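Local coordinates for protein PBP5 (Haemophilus influenzae, PDB 3A3J) that removes the C-terminal D-alanine from cell-wall peptide precursors, acting as a serine-type D-alanyl-D-alanine carboxypeptidase of the penicillin-binding protein family, at residues Leu259-Gln268 with Ser277-Asp285; Lys77-Val86 with Phe177-Pro185. One frame throughout, in Å; residues are numbered along the deposited sequence.

Interaction 1: Leu259-Gln268 with Ser277-Asp285; sequences LEAGKEISEQ and SVKLGAFMD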
loop_
_atom_site.group_PDB
_atom_site.type_symbol
_atom_site.label_atom_id
_atom_site.label_comp_id
_atom_site.label_asym_id
_atom_site.label_seq_id
_atom_site.Cartn_x
_atom_site.Cartn_y
_atom_site.Cartn_z
ATOM N N LEU A 259 -9.609 1.425 18.759
ATOM C CA LEU A 259 -9.004 2.514 19.542
ATOM C C LEU A 259 -8.852 3.792 18.747
ATOM O O LEU A 259 -8.489 3.762 17.559
ATOM C CB LEU A 259 -7.641 2.115 20.118
ATOM C CG LEU A 259 -7.561 0.875 21.019
ATOM C CD1 LEU A 259 -6.119 0.290 21.001
ATOM C CD2 LEU A 259 -8.018 1.230 22.440
ATOM N N GLU A 260 -9.120 4.901 19.420
ATOM C CA GLU A 260 -8.939 6.222 18.880
ATOM C C GLU A 260 -7.749 6.943 19.531
ATOM O O GLU A 260 -7.689 7.061 20.773
ATOM C CB GLU A 260 -10.214 7.025 19.100
ATOM C CG GLU A 260 -10.080 8.478 18.763
ATOM C CD GLU A 260 -11.323 9.259 19.168
ATOM O OE1 GLU A 260 -12.425 8.684 19.105
ATOM O OE2 GLU A 260 -11.213 10.441 19.559
ATOM N N ALA A 261 -6.838 7.445 18.678
ATOM C CA ALA A 261 -5.605 8.168 19.066
ATOM C C ALA A 261 -5.860 9.172 20.146
ATOM O O ALA A 261 -6.751 10.008 20.009
ATOM C CB ALA A 261 -4.988 8.895 17.838
ATOM N N GLY A 262 -5.097 9.109 21.235
ATOM C CA GLY A 262 -5.173 10.171 22.236
ATOM C C GLY A 262 -6.301 10.003 23.222
ATOM O O GLY A 262 -6.318 10.670 24.240
ATOM N N LYS A 263 -7.264 9.127 22.947
ATOM C CA LYS A 263 -8.402 8.951 23.843
ATOM C C LYS A 263 -8.090 8.120 25.136
ATOM O O LYS A 263 -7.482 7.050 25.086
ATOM C CB LYS A 263 -9.529 8.267 23.106
ATOM C CG LYS A 263 -10.834 8.400 23.815
ATOM C CD LYS A 263 -11.705 7.190 23.544
ATOM C CE LYS A 263 -13.078 7.400 24.123
ATOM N NZ LYS A 263 -13.719 8.421 23.269
ATOM N N GLU A 264 -8.572 8.597 26.272
ATOM C CA GLU A 264 -8.380 7.888 27.539
ATOM C C GLU A 264 -9.489 6.909 27.661
ATOM O O GLU A 264 -10.630 7.309 27.704
ATOM C CB GLU A 264 -8.418 8.872 28.681
ATOM C CG GLU A 264 -7.227 9.768 28.609
ATOM C CD GLU A 264 -7.273 10.886 29.626
ATOM O OE1 GLU A 264 -8.315 11.007 30.351
ATOM O OE2 GLU A 264 -6.258 11.635 29.683
ATOM N N ILE A 265 -9.176 5.628 27.656
ATOM C CA ILE A 265 -10.222 4.650 27.751
ATOM C C ILE A 265 -10.356 4.028 29.158
ATOM O O ILE A 265 -11.258 3.249 29.412
ATOM C CB ILE A 265 -9.980 3.501 26.747
ATOM C CG1 ILE A 265 -8.848 2.621 27.198
ATOM C CG2 ILE A 265 -9.636 4.015 25.329
ATOM C CD1 ILE A 265 -8.573 1.522 26.220
ATOM N N SER A 266 -9.451 4.320 30.067
ATOM C CA SER A 266 -9.454 3.583 31.315
ATOM C C SER A 266 -8.678 4.361 32.357
ATOM O O SER A 266 -7.818 5.187 32.018
ATOM C CB SER A 266 -8.747 2.259 31.083
ATOM O OG SER A 266 -8.837 1.473 32.217
ATOM N N GLU A 267 -8.943 4.071 33.625
ATOM C CA GLU A 267 -8.142 4.637 34.722
ATOM C C GLU A 267 -7.596 3.490 35.549
ATOM O O GLU A 267 -8.326 2.527 35.871
ATOM C CB GLU A 267 -8.956 5.582 35.598
ATOM C CG GLU A 267 -8.106 6.515 36.470
ATOM C CD GLU A 267 -8.933 7.209 37.553
ATOM O OE1 GLU A 267 -10.040 7.706 37.264
ATOM O OE2 GLU A 267 -8.491 7.223 38.726
ATOM N N GLN A 268 -6.316 3.562 35.884
ATOM C CA GLN A 268 -5.693 2.465 36.586
ATOM C C GLN A 268 -4.939 2.989 37.822
ATOM O O GLN A 268 -4.288 4.062 37.773
ATOM C CB GLN A 268 -4.689 1.820 35.639
ATOM C CG GLN A 268 -3.966 0.655 36.210
ATOM C CD GLN A 268 -4.632 -0.653 35.862
ATOM O OE1 GLN A 268 -5.794 -0.692 35.437
ATOM N NE2 GLN A 268 -3.889 -1.748 36.027
ATOM N N SER A 277 -3.875 7.484 40.560
ATOM C CA SER A 277 -4.274 6.686 39.392
ATOM C C SER A 277 -3.714 7.305 38.128
ATOM O O SER A 277 -3.089 8.365 38.173
ATOM C CB SER A 277 -5.772 6.637 39.283
ATOM O OG SER A 277 -6.189 7.951 38.999
ATOM N N VAL A 278 -3.908 6.604 37.008
ATOM C CA VAL A 278 -3.402 7.059 35.702
ATOM C C VAL A 278 -4.380 6.605 34.627
ATOM O O VAL A 278 -5.072 5.579 34.784
ATOM C CB VAL A 278 -1.917 6.659 35.430
ATOM C CG1 VAL A 278 -1.748 5.225 35.105
ATOM C CG2 VAL A 278 -1.348 7.491 34.311
ATOM N N LYS A 279 -4.478 7.423 33.571
ATOM C CA LYS A 279 -5.348 7.157 32.445
ATOM C C LYS A 279 -4.589 6.298 31.477
ATOM O O LYS A 279 -3.390 6.498 31.274
ATOM C CB LYS A 279 -5.750 8.485 31.808
ATOM C CG LYS A 279 -6.770 9.231 32.646
ATOM C CD LYS A 279 -8.080 8.404 32.705
ATOM C CE LYS A 279 -9.349 9.269 32.719
ATOM N NZ LYS A 279 -9.960 9.255 34.073
ATOM N N LEU A 280 -5.267 5.317 30.914
ATOM C CA LEU A 280 -4.688 4.431 29.920
ATOM C C LEU A 280 -5.402 4.647 28.587
ATOM O O LEU A 280 -6.554 5.070 28.569
ATOM C CB LEU A 280 -4.883 2.966 30.353
ATOM C CG LEU A 280 -4.294 2.593 31.754
ATOM C CD1 LEU A 280 -4.545 1.159 32.069
ATOM C CD2 LEU A 280 -2.790 2.996 31.902
ATOM N N GLY A 281 -4.748 4.290 27.493
ATOM C CA GLY A 281 -5.341 4.370 26.157
ATOM C C GLY A 281 -4.282 4.042 25.137
ATOM O O GLY A 281 -3.377 3.232 25.436
ATOM N N ALA A 282 -4.386 4.686 23.954
ATOM C CA ALA A 282 -3.463 4.513 22.802
ATOM C C ALA A 282 -3.260 5.869 22.107
ATOM O O ALA A 282 -4.179 6.685 21.986
ATOM C CB ALA A 282 -3.981 3.456 21.805
ATOM N N PHE A 283 -2.027 6.150 21.723
ATOM C CA PHE A 283 -1.745 7.404 21.036
ATOM C C PHE A 283 -1.964 7.280 19.501
ATOM O O PHE A 283 -1.823 8.266 18.768
ATOM C CB PHE A 283 -0.353 7.961 21.434
ATOM C CG PHE A 283 -0.353 8.626 22.792
ATOM C CD1 PHE A 283 -0.983 9.876 22.978
ATOM C CD2 PHE A 283 0.139 7.957 23.901
ATOM C CE1 PHE A 283 -1.037 10.493 24.249
ATOM C CE2 PHE A 283 0.106 8.536 25.157
ATOM C CZ PHE A 283 -0.490 9.820 25.340
ATOM N N MET A 284 -2.313 6.079 19.038
ATOM C CA MET A 284 -2.748 5.915 17.639
ATOM C C MET A 284 -4.009 5.071 17.499
ATOM O O MET A 284 -4.307 4.207 18.379
ATOM C CB MET A 284 -1.638 5.313 16.802
ATOM C CG MET A 284 -0.749 6.420 16.135
ATOM S SD MET A 284 0.437 5.803 14.858
ATOM C CE MET A 284 -0.674 5.123 13.578
ATOM N N ASP A 285 -4.740 5.332 16.408
ATOM C CA ASP A 285 -5.971 4.592 16.057
ATOM C C ASP A 285 -5.641 3.144 15.908
ATOM O O ASP A 285 -4.517 2.831 15.659
ATOM C CB ASP A 285 -6.488 5.066 14.707
ATOM C CG ASP A 285 -7.218 6.371 14.791
ATOM O OD1 ASP A 285 -7.383 6.911 15.900
ATOM O OD2 ASP A 285 -7.656 6.841 13.727
HETATM O O HOH W 1 -7.215 5.344 22.962
#

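Interaction 2: Lys77-Val86 with Phe177-Pro185; sequences KMFLDLNTQV and FTFNKIKQP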
loop_
_atom_site.group_PDB
_atom_site.type_symbol
_atom_site.label_atom_id
_atom_site.label_comp_id
_atom_site.label_asym_id
_atom_site.label_seq_id
_atom_site.Cartn_x
_atom_site.Cartn_y
_atom_site.Cartn_z
ATOM N N LYS A 77 4.842 3.326 -22.953
ATOM C CA LYS A 77 5.549 4.548 -23.063
ATOM C C LYS A 77 4.588 5.677 -23.191
ATOM O O LYS A 77 3.425 5.499 -23.656
ATOM C CB LYS A 77 6.520 4.464 -24.282
ATOM C CG LYS A 77 5.842 4.258 -25.609
ATOM C CD LYS A 77 6.761 3.514 -26.631
ATOM C CE LYS A 77 7.754 4.530 -27.131
ATOM N NZ LYS A 77 8.474 3.955 -28.275
ATOM N N MET A 78 5.061 6.839 -22.806
ATOM C CA MET A 78 4.275 8.022 -22.962
ATOM C C MET A 78 4.602 8.831 -24.259
ATOM O O MET A 78 3.973 9.828 -24.562
ATOM C CB MET A 78 4.333 8.826 -21.660
ATOM C CG MET A 78 4.869 10.209 -21.708
ATOM S SD MET A 78 4.857 10.801 -20.035
ATOM C CE MET A 78 4.262 12.490 -20.211
ATOM N N PHE A 79 5.535 8.311 -25.052
ATOM C CA PHE A 79 6.027 8.987 -26.290
ATOM C C PHE A 79 6.760 10.303 -26.127
ATOM O O PHE A 79 6.417 11.271 -26.808
ATOM C CB PHE A 79 4.961 9.060 -27.398
ATOM C CG PHE A 79 4.389 7.740 -27.754
ATOM C CD1 PHE A 79 4.947 6.966 -28.758
ATOM C CD2 PHE A 79 3.274 7.243 -27.051
ATOM C CE1 PHE A 79 4.420 5.708 -29.058
ATOM C CE2 PHE A 79 2.736 6.014 -27.348
ATOM C CZ PHE A 79 3.276 5.223 -28.337
ATOM N N LEU A 80 7.793 10.318 -25.257
ATOM C CA LEU A 80 8.636 11.525 -25.012
ATOM C C LEU A 80 9.563 11.724 -26.200
ATOM O O LEU A 80 10.289 10.788 -26.567
ATOM C CB LEU A 80 9.488 11.371 -23.738
ATOM C CG LEU A 80 8.701 11.186 -22.425
ATOM C CD1 LEU A 80 9.663 11.108 -21.287
ATOM C CD2 LEU A 80 7.668 12.301 -22.174
ATOM N N ASP A 81 9.517 12.901 -26.808
ATOM C CA ASP A 81 10.397 13.191 -27.984
ATOM C C ASP A 81 11.699 13.874 -27.565
ATOM O O ASP A 81 11.739 14.665 -26.617
ATOM C CB ASP A 81 9.691 14.076 -28.993
ATOM C CG ASP A 81 8.676 13.313 -29.782
ATOM O OD1 ASP A 81 8.869 12.085 -29.963
ATOM O OD2 ASP A 81 7.674 13.922 -30.159
ATOM N N LEU A 82 12.762 13.537 -28.277
ATOM C CA LEU A 82 14.093 14.030 -28.006
ATOM C C LEU A 82 14.074 15.540 -28.035
ATOM O O LEU A 82 13.395 16.154 -28.838
ATOM C CB LEU A 82 15.055 13.472 -29.049
ATOM C CG LEU A 82 16.548 13.718 -28.827
ATOM C CD1 LEU A 82 16.956 13.091 -27.527
ATOM C CD2 LEU A 82 17.410 13.126 -29.948
ATOM N N ASN A 83 14.738 16.149 -27.087
ATOM C CA ASN A 83 14.912 17.600 -27.094
ATOM C C ASN A 83 13.653 18.388 -26.817
ATOM O O ASN A 83 13.538 19.536 -27.221
ATOM C CB ASN A 83 15.585 18.078 -28.405
ATOM C CG ASN A 83 16.042 19.531 -28.326
ATOM O OD1 ASN A 83 16.609 19.973 -27.311
ATOM N ND2 ASN A 83 15.750 20.299 -29.372
ATOM N N THR A 84 12.690 17.805 -26.112
ATOM C CA THR A 84 11.595 18.591 -25.630
ATOM C C THR A 84 11.734 18.766 -24.123
ATOM O O THR A 84 12.556 18.148 -23.473
ATOM C CB THR A 84 10.292 17.897 -25.933
ATOM O OG1 THR A 84 10.310 16.605 -25.282
ATOM C CG2 THR A 84 10.175 17.666 -27.501
ATOM N N GLN A 85 10.913 19.633 -23.588
ATOM C CA GLN A 85 10.840 19.891 -22.182
ATOM C C GLN A 85 9.464 19.461 -21.684
ATOM O O GLN A 85 8.469 19.807 -22.325
ATOM C CB GLN A 85 11.000 21.382 -21.996
ATOM C CG GLN A 85 12.476 21.736 -22.213
ATOM C CD GLN A 85 13.019 22.432 -21.035
ATOM O OE1 GLN A 85 12.705 23.600 -20.803
ATOM N NE2 GLN A 85 13.809 21.716 -20.230
ATOM N N VAL A 86 9.418 18.702 -20.572
ATOM C CA VAL A 86 8.151 18.066 -20.081
ATOM C C VAL A 86 8.003 18.196 -18.568
ATOM O O VAL A 86 8.933 17.877 -17.833
ATOM C CB VAL A 86 8.114 16.556 -20.468
ATOM C CG1 VAL A 86 6.773 15.888 -20.075
ATOM C CG2 VAL A 86 8.305 16.427 -21.924
ATOM N N PHE A 177 -4.924 9.110 -20.521
ATOM C CA PHE A 177 -4.027 10.286 -20.397
ATOM C C PHE A 177 -3.616 10.623 -21.805
ATOM O O PHE A 177 -3.186 9.759 -22.567
ATOM C CB PHE A 177 -2.761 9.907 -19.569
ATOM C CG PHE A 177 -1.628 10.958 -19.570
ATOM C CD1 PHE A 177 -1.868 12.269 -19.221
ATOM C CD2 PHE A 177 -0.313 10.583 -19.802
ATOM C CE1 PHE A 177 -0.831 13.186 -19.184
ATOM C CE2 PHE A 177 0.750 11.527 -19.716
ATOM C CZ PHE A 177 0.484 12.787 -19.371
ATOM N N THR A 178 -3.671 11.887 -22.121
ATOM C CA THR A 178 -3.281 12.278 -23.446
ATOM C C THR A 178 -1.940 13.056 -23.406
ATOM O O THR A 178 -1.801 13.968 -22.667
ATOM C CB THR A 178 -4.446 13.121 -24.048
ATOM O OG1 THR A 178 -5.590 12.269 -24.167
ATOM C CG2 THR A 178 -4.094 13.719 -25.431
ATOM N N PHE A 179 -0.990 12.733 -24.259
ATOM C CA PHE A 179 0.233 13.521 -24.272
ATOM C C PHE A 179 0.853 13.411 -25.637
ATOM O O PHE A 179 0.816 12.341 -26.282
ATOM C CB PHE A 179 1.251 12.998 -23.196
ATOM C CG PHE A 179 2.560 13.742 -23.197
ATOM C CD1 PHE A 179 2.683 14.943 -22.549
ATOM C CD2 PHE A 179 3.654 13.274 -23.963
ATOM C CE1 PHE A 179 3.902 15.699 -22.615
ATOM C CE2 PHE A 179 4.881 14.011 -23.997
ATOM C CZ PHE A 179 4.975 15.227 -23.320
ATOM N N ASN A 180 1.523 14.477 -26.063
ATOM C CA ASN A 180 2.108 14.439 -27.394
ATOM C C ASN A 180 1.081 13.909 -28.391
ATOM O O ASN A 180 1.377 13.045 -29.208
ATOM C CB ASN A 180 3.330 13.549 -27.405
ATOM C CG ASN A 180 4.260 13.863 -28.606
ATOM O OD1 ASN A 180 4.096 14.900 -29.229
ATOM N ND2 ASN A 180 5.166 12.957 -28.949
ATOM N N LYS A 181 -0.157 14.390 -28.279
ATOM C CA LYS A 181 -1.251 13.933 -29.186
ATOM C C LYS A 181 -1.619 12.463 -29.188
ATOM O O LYS A 181 -2.379 12.091 -30.040
ATOM C CB LYS A 181 -0.942 14.258 -30.670
ATOM C CG LYS A 181 -0.627 15.716 -30.932
ATOM C CD LYS A 181 -0.056 15.980 -32.341
ATOM C CE LYS A 181 -0.459 17.394 -32.714
ATOM N NZ LYS A 181 -0.916 18.110 -31.464
ATOM N N ILE A 182 -1.061 11.628 -28.307
ATOM C CA ILE A 182 -1.432 10.250 -28.192
ATOM C C ILE A 182 -2.275 10.113 -26.868
ATOM O O ILE A 182 -1.906 10.642 -25.811
ATOM C CB ILE A 182 -0.197 9.389 -28.081
ATOM C CG1 ILE A 182 0.839 9.799 -29.152
ATOM C CG2 ILE A 182 -0.547 7.902 -28.110
ATOM C CD1 ILE A 182 0.717 9.073 -30.417
ATOM N N LYS A 183 -3.445 9.470 -26.994
ATOM C CA LYS A 183 -4.339 9.216 -25.913
ATOM C C LYS A 183 -4.211 7.755 -25.555
ATOM O O LYS A 183 -4.351 6.900 -26.409
ATOM C CB LYS A 183 -5.760 9.506 -26.361
ATOM C CG LYS A 183 -6.707 9.547 -25.183
ATOM C CD LYS A 183 -8.140 9.560 -25.611
ATOM C CE LYS A 183 -8.862 10.437 -24.653
ATOM N NZ LYS A 183 -10.294 10.030 -24.732
ATOM N N GLN A 184 -3.864 7.429 -24.311
ATOM C CA GLN A 184 -3.848 6.011 -23.999
ATOM C C GLN A 184 -4.666 5.783 -22.702
ATOM O O GLN A 184 -4.825 6.691 -21.845
ATOM C CB GLN A 184 -2.398 5.481 -23.870
ATOM C CG GLN A 184 -1.402 5.922 -24.999
ATOM C CD GLN A 184 0.044 5.469 -24.657
ATOM O OE1 GLN A 184 0.479 4.389 -25.063
ATOM N NE2 GLN A 184 0.733 6.238 -23.829
ATOM N N PRO A 185 -5.197 4.583 -22.562
ATOM C CA PRO A 185 -6.093 4.305 -21.403
ATOM C C PRO A 185 -5.299 3.788 -20.179
ATOM O O PRO A 185 -4.334 3.072 -20.351
ATOM C CB PRO A 185 -7.014 3.164 -21.912
ATOM C CG PRO A 185 -6.170 2.398 -22.894
ATOM C CD PRO A 185 -5.163 3.487 -23.549
HETATM O O HOH W 2 2.615 2.622 -24.747
HETATM O O HOH W 3 1.259 9.596 -25.071
#

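Interaction 1: Leu259-Gln268 with Ser277-Asp285
An antiparallel beta hairpin in the C-terminal domain, its strands 264-271 and 277-281, carries a classic beta bulge where I265 and S266 both face L280. L280 O takes I265 N at 2.8 Å, nearly along the carbonyl axis, and S266 N only weakly. Beyond the bulge S266 O accepts L280 N, and Q268 and V278 form a hydrogen-bonded pair, so the regular pairing resumes. Q268 and L280 share one face: Q268 CB lies 3.6 Å from L280 CD1, the two side chains crossing obliquely, while L280 also packs on L336 of strand 329-338. On the face of E267 and K279, the K279 chain bends and crosses the E264 side chain at about a right angle, K279 CE and CG beside E264 OE1, and K279 NZ forms a long salt bridge to E267 OE1 (3.5 Å). Where the strands separate, 260-263 makes a type II turn whose G262 N gives a bond to A282 O. A water accepts from A282 N and lies within donating distance of E260 O and K263 O, bridging the turn to the other segment. At the far end A261 N meets D285 OD1 at 2.9 Å, nearly straight (174°).

Interaction 2: Lys77-Val86 with Phe177-Pro185
The backbones of 77-86 and 177-185 stay apart, with M78 CA and F179 CA 6.9 Å from each other, so the beta hairpin 176-185, closed by a type I' turn at F179-I182, is joined to the loop leading into strand 85-87 by side chains, by side-chain bonds to loop carbonyls and by two waters. F179 is the centre of the apolar part. Its CG is anti to the backbone N (chi1 178°), which sends the ring toward the loop, where M78 CE sits over one face, 3.7 Å from the ring centroid, in a CH-pi contact; SD stands farther off above that face, completing a Met-aromatic contact. The same methyl touches F177 at the ring edge, through CE2. Around F179, L80 CD2 reaches CE2 and both methyls of V86 meet CZ. L80 and M78 pack against helices 88-98 and 101-112, and F177 and F179 also touch helix 88-98, so the contact sits on the helical part of the domain. At the turn N180 ND2 grips two acceptors: F79 O at 3.0 Å, nearly in line with the carbonyl, and D81 OD2, approached from above the carboxylate plane, with the amide and carboxylate planes 84° apart. A water lies between M78 O and F179 O. The F79 ring has K77 CG over one face and the Q184 amide at its edge, while I182 CG2 touches CE2. The Q184 amide is held at both ends, by a second water that donates to OE1 and accepts from K77 N, and by the bond from Q184 NE2 to K77 O at 2.8 Å, in the carbonyl plane.

Overall arrangement
Interactions 1 and 2 lie on opposite sides of the chain's centre, their own centres 53 Å apart and their nearest atoms about 34 Å apart, and they do not touch. They also follow one another along the chain: interaction 2 belongs to the carboxypeptidase domain, interaction 1 to the C-terminal domain. Only interaction 2 comes near the catalytic centre, whose acyl-ester serine is probably S36. The Q184 side chain is about 8 Å from that of S99, and the K77 side chain is about 9 Å from that of K39, the probable proton acceptor. Interaction 1, by contrast, is the hydrogen-bonded pairing of a hairpin and its flanking loops, away from these residues.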